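Local coordinates for protein malic enzyme (Entamoeba histolytica, PDB 3NV9) that probably catalyses the oxidative decarboxylation of malate to pyruvate with NAD or NADP as acceptor, working as a dimer, at residues A2-K5 with A6-N10; A121-M124 with K125-G129. All coordinates share one frame; numbering follows the deposited sequence.

Two local contacts illustrate how a chain can be shaped by bonds between residues a few positions apart. From the N terminus, contact 1 comes first: residues 2-10 fold back on themselves in the loop before helix 11-14, closing a beta turn and a wider side-chain clasp beside helices 21-43 and 470-485. Contact 2 follows in series, its residues 121-129 covering the last turns of helix 114-128 and the exit from it, in the connection between parallel strands 92-97 and 131-136. Neither contact encloses or crosses the other; the centres of contact 1 and contact 2 lie about 24 Å apart, and they do not touch. What they share is the second subunit, which meets both.

Contact 1 (A2-K5 with A6-N10); sequences AQLK and ADLSN. With SO4 (sulfate ion), chain H.
Lys-5 and Leu-8 close a type I beta turn, in which Leu-8 N gives a hydrogen bond of 2.8 Å to Lys-5 O. Leu-8 itself has positive phi, and the chain after it swings back until Asn-10 lies beside the extended backbone of Gln-3 to Lys-5. Here the Asn-10 carboxamide works as a two-ended clasp. Its OD1 receives Lys-5 N at 2.9 Å, a nearly straight bond (168° at the hydrogen), while its ND2 donates to Gln-3 O at 3.2 Å. Gln-3 O lies close to the amide plane of Asn-10, whereas ND2 stands above the carbonyl plane of Gln-3. Having CG between its own backbone N and carbonyl carbon (chi1 67°) brings the Asn-10 amide up to this extended backbone, and bonds at both ends should fix its rotation.

The aliphatic part of Lys-5 passes obliquely over this amide, CG coming within 3.4 Å of Asn-10 OD1 and CE approaching ND2. Overlapping the turn and running past it, Asp-7 OD1 accepts from Ser-9 N at 3.0 Å, forming an Asx turn with Ser-9 N above the carboxylate plane of Asp-7; the same oxygen touches Lys-5 CB. At the turn's start a sulfate, probably from the crystallisation liquor, takes a hydrogen bond from Ala-6 N to its O4 (2.8 Å). Leu-4 CG and Leu-8 CD2 meet at 3.8 Å, bridging the two arms with an apolar contact.

Trp-60 of the second subunit packs on Leu-8 and hydrogen-bonds Ala-6 O, placing the turn at the dimer interface. The two leucines turn the loop's buried side to the helices: both pack on Phe-31 of helix 21-43, and Leu-4 also reaches Leu-477 of helix 470-485, where Gln-470 binds its carbonyl.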
loop_
_atom_site.group_PDB
_atom_site.type_symbol
_atom_site.label_atom_id
_atom_site.label_comp_id
_atom_site.label_asym_id
_atom_site.label_seq_id
_atom_site.Cartn_x
_atom_site.Cartn_y
_atom_site.Cartn_z
ATOM N N ALA A 2 -36.423 17.728 -11.493
ATOM C CA ALA A 2 -34.975 17.958 -11.429
ATOM C C ALA A 2 -34.162 16.711 -11.777
ATOM O O ALA A 2 -34.579 15.547 -11.538
ATOM C CB ALA A 2 -34.550 18.537 -10.059
ATOM N N GLN A 3 -33.022 16.949 -12.406
ATOM C CA GLN A 3 -32.071 15.895 -12.514
ATOM C C GLN A 3 -31.021 16.088 -11.413
ATOM O O GLN A 3 -30.851 17.155 -10.819
ATOM C CB GLN A 3 -31.503 15.780 -13.922
ATOM C CG GLN A 3 -30.509 16.826 -14.296
ATOM C CD GLN A 3 -29.650 16.426 -15.500
ATOM O OE1 GLN A 3 -28.475 16.812 -15.580
ATOM N NE2 GLN A 3 -30.231 15.670 -16.448
ATOM N N LEU A 4 -30.383 14.999 -11.088
ATOM C CA LEU A 4 -29.415 14.989 -10.043
ATOM C C LEU A 4 -28.270 15.962 -10.368
ATOM O O LEU A 4 -27.850 16.070 -11.511
ATOM C CB LEU A 4 -28.903 13.566 -9.998
ATOM C CG LEU A 4 -28.832 12.693 -8.770
ATOM C CD1 LEU A 4 -29.679 13.128 -7.539
ATOM C CD2 LEU A 4 -29.157 11.361 -9.301
ATOM N N LYS A 5 -27.784 16.663 -9.354
ATOM C CA LYS A 5 -26.608 17.532 -9.495
ATOM C C LYS A 5 -25.317 16.749 -9.446
ATOM O O LYS A 5 -25.239 15.720 -8.764
ATOM C CB LYS A 5 -26.566 18.591 -8.387
ATOM C CG LYS A 5 -27.765 19.532 -8.419
ATOM C CD LYS A 5 -27.611 20.660 -7.458
ATOM C CE LYS A 5 -28.884 21.468 -7.485
ATOM N NZ LYS A 5 -28.774 22.555 -6.488
ATOM N N ALA A 6 -24.287 17.262 -10.118
ATOM C CA ALA A 6 -22.969 16.602 -10.077
ATOM C C ALA A 6 -22.514 16.262 -8.656
ATOM O O ALA A 6 -21.830 15.262 -8.442
ATOM C CB ALA A 6 -21.875 17.436 -10.820
ATOM N N ASP A 7 -22.889 17.103 -7.699
ATOM C CA ASP A 7 -22.386 16.945 -6.332
ATOM C C ASP A 7 -23.272 16.069 -5.485
ATOM O O ASP A 7 -22.995 15.877 -4.297
ATOM C CB ASP A 7 -22.091 18.308 -5.657
ATOM C CG ASP A 7 -23.354 19.098 -5.297
ATOM O OD1 ASP A 7 -24.512 18.690 -5.622
ATOM O OD2 ASP A 7 -23.167 20.151 -4.661
ATOM N N LEU A 8 -24.343 15.562 -6.087
ATOM C CA LEU A 8 -25.262 14.640 -5.391
ATOM C C LEU A 8 -26.036 15.237 -4.186
ATOM O O LEU A 8 -26.546 14.478 -3.359
ATOM C CB LEU A 8 -24.512 13.389 -4.917
ATOM C CG LEU A 8 -24.354 12.395 -6.052
ATOM C CD1 LEU A 8 -23.625 11.101 -5.505
ATOM C CD2 LEU A 8 -25.709 12.086 -6.744
ATOM N N SER A 9 -26.066 16.567 -4.080
ATOM C CA SER A 9 -26.738 17.297 -2.956
ATOM C C SER A 9 -28.271 17.276 -2.955
ATOM O O SER A 9 -28.887 17.602 -1.946
ATOM C CB SER A 9 -26.269 18.773 -2.904
ATOM O OG SER A 9 -26.243 19.320 -4.234
ATOM N N ASN A 10 -28.896 16.896 -4.065
ATOM C CA ASN A 10 -30.320 17.090 -4.221
ATOM C C ASN A 10 -31.044 15.787 -4.524
ATOM O O ASN A 10 -32.026 15.769 -5.277
ATOM C CB ASN A 10 -30.594 18.107 -5.332
ATOM C CG ASN A 10 -30.191 17.592 -6.731
ATOM O OD1 ASN A 10 -29.228 16.810 -6.889
ATOM N ND2 ASN A 10 -30.917 18.057 -7.761
HETATM S S SO4 H . -24.571 20.540 -11.369
HETATM O O1 SO4 H . -25.490 21.615 -10.988
HETATM O O2 SO4 H . -23.769 20.932 -12.526
HETATM O O3 SO4 H . -23.714 20.269 -10.195
HETATM O O4 SO4 H . -25.302 19.339 -11.783
#

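Contact 2 (A121-M124 with K125-G129); sequences ALLM and KYLGG
Leu-123 and Leu-127 adopt matching first torsions (chi1 -63° and -52°), each placing CG across from its carbonyl carbon and next to its own nitrogen. One helical turn apart, the two side chains therefore lie alongside and point the same way, with Leu-123 CD2 4.1 Å from Leu-127 CD1. Leu-127 N donates to Leu-123 O at 2.9 Å, and Leu-127 CB rests 3.3 Å from the same Leu-123 O. The preceding helical bond, Tyr-126 N to Leu-122 O, measures 3.0 Å and lies in the carbonyl plane. Lys-125 N bonds Ala-121 O at 3.3 Å, with a second, weak hydrogen bond to Leu-122 O.

Near the end of the helix one bond weakens, Gly-128 N to Met-124 O, but the next, Gly-129 N to Lys-125 O, is kept at 3.0 Å. The positive phi of Gly-129 (73°), a conformation favoured by glycine, then turns the chain out of the helix on the way to strand 131-136 of this beta-alpha-beta unit. Met-124 also shares a backbone hydrogen bond with Ile-130.

Met-124 and Leu-123 pack on Phe-363 of helix 363-372. In contrast, the ring of Tyr-126 makes a cation-pi contact with Arg-453, whose NH1 also binds Tyr-126 O, and its OH is held by Gln-457. The leucine pair is apolar, although Leu-127 also packs on Arg-453, while the buried polar groups of Lys-125 and Tyr-126 have partners: Lys-125 NZ forms a salt bridge with Asp-131 and a hydrogen bond with Gln-48 of the second subunit, so that one ammonium group joins helix end, following strand and dimer partner.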
loop_
_atom_site.group_PDB
_atom_site.type_symbol
_atom_site.label_atom_id
_atom_site.label_comp_id
_atom_site.label_asym_id
_atom_site.label_seq_id
_atom_site.Cartn_x
_atom_site.Cartn_y
_atom_site.Cartn_z
ATOM N N ALA A 121 -9.293 3.791 3.325
ATOM C CA ALA A 121 -8.014 4.377 3.013
ATOM C C ALA A 121 -8.275 5.724 2.361
ATOM O O ALA A 121 -7.517 6.645 2.615
ATOM C CB ALA A 121 -7.245 3.508 2.063
ATOM N N LEU A 122 -9.306 5.797 1.471
ATOM C CA LEU A 122 -9.659 7.038 0.766
ATOM C C LEU A 122 -9.947 8.123 1.840
ATOM O O LEU A 122 -9.418 9.262 1.769
ATOM C CB LEU A 122 -10.898 6.843 -0.145
ATOM C CG LEU A 122 -11.579 8.148 -0.638
ATOM C CD1 LEU A 122 -10.662 8.895 -1.690
ATOM C CD2 LEU A 122 -13.013 7.987 -1.226
ATOM N N LEU A 123 -10.712 7.734 2.864
ATOM C CA LEU A 123 -11.078 8.696 3.945
ATOM C C LEU A 123 -9.916 9.097 4.843
ATOM O O LEU A 123 -9.877 10.204 5.387
ATOM C CB LEU A 123 -12.196 8.149 4.824
ATOM C CG LEU A 123 -13.549 7.896 4.169
ATOM C CD1 LEU A 123 -14.544 7.204 5.175
ATOM C CD2 LEU A 123 -14.134 9.173 3.507
ATOM N N MET A 124 -8.993 8.182 5.059
ATOM C CA MET A 124 -7.830 8.559 5.896
ATOM C C MET A 124 -7.026 9.665 5.202
ATOM O O MET A 124 -6.460 10.561 5.834
ATOM C CB MET A 124 -6.968 7.348 6.156
ATOM C CG MET A 124 -7.550 6.516 7.331
ATOM S SD MET A 124 -6.674 4.980 7.397
ATOM C CE MET A 124 -7.874 3.965 8.329
ATOM N N LYS A 125 -6.978 9.593 3.886
ATOM C CA LYS A 125 -6.226 10.610 3.177
ATOM C C LYS A 125 -6.987 11.929 3.177
ATOM O O LYS A 125 -6.435 12.936 3.565
ATOM C CB LYS A 125 -5.895 10.187 1.751
ATOM C CG LYS A 125 -5.077 11.258 1.026
ATOM C CD LYS A 125 -3.667 11.362 1.560
ATOM C CE LYS A 125 -2.824 12.197 0.622
ATOM N NZ LYS A 125 -1.399 12.094 0.995
ATOM N N TYR A 126 -8.262 11.891 2.778
ATOM C CA TYR A 126 -9.013 13.089 2.533
ATOM C C TYR A 126 -9.518 13.818 3.793
ATOM O O TYR A 126 -9.738 15.029 3.769
ATOM C CB TYR A 126 -10.124 12.771 1.559
ATOM C CG TYR A 126 -10.747 13.980 0.915
ATOM C CD1 TYR A 126 -10.027 14.753 0.034
ATOM C CD2 TYR A 126 -12.072 14.322 1.155
ATOM C CE1 TYR A 126 -10.617 15.869 -0.604
ATOM C CE2 TYR A 126 -12.668 15.436 0.535
ATOM C CZ TYR A 126 -11.916 16.204 -0.345
ATOM O OH TYR A 126 -12.428 17.337 -0.957
ATOM N N LEU A 127 -9.707 13.081 4.881
ATOM C CA LEU A 127 -10.151 13.657 6.149
ATOM C C LEU A 127 -8.964 13.772 7.096
ATOM O O LEU A 127 -8.889 14.727 7.865
ATOM C CB LEU A 127 -11.253 12.803 6.848
ATOM C CG LEU A 127 -12.458 12.456 5.957
ATOM C CD1 LEU A 127 -13.554 11.636 6.714
ATOM C CD2 LEU A 127 -13.048 13.747 5.247
ATOM N N GLY A 128 -8.050 12.790 7.052
ATOM C CA GLY A 128 -6.988 12.793 8.015
ATOM C C GLY A 128 -5.562 13.142 7.586
ATOM O O GLY A 128 -4.671 13.222 8.445
ATOM N N GLY A 129 -5.296 13.278 6.291
ATOM C CA GLY A 129 -3.931 13.558 5.923
ATOM C C GLY A 129 -3.055 12.331 6.091
ATOM O O GLY A 129 -1.838 12.463 6.096
#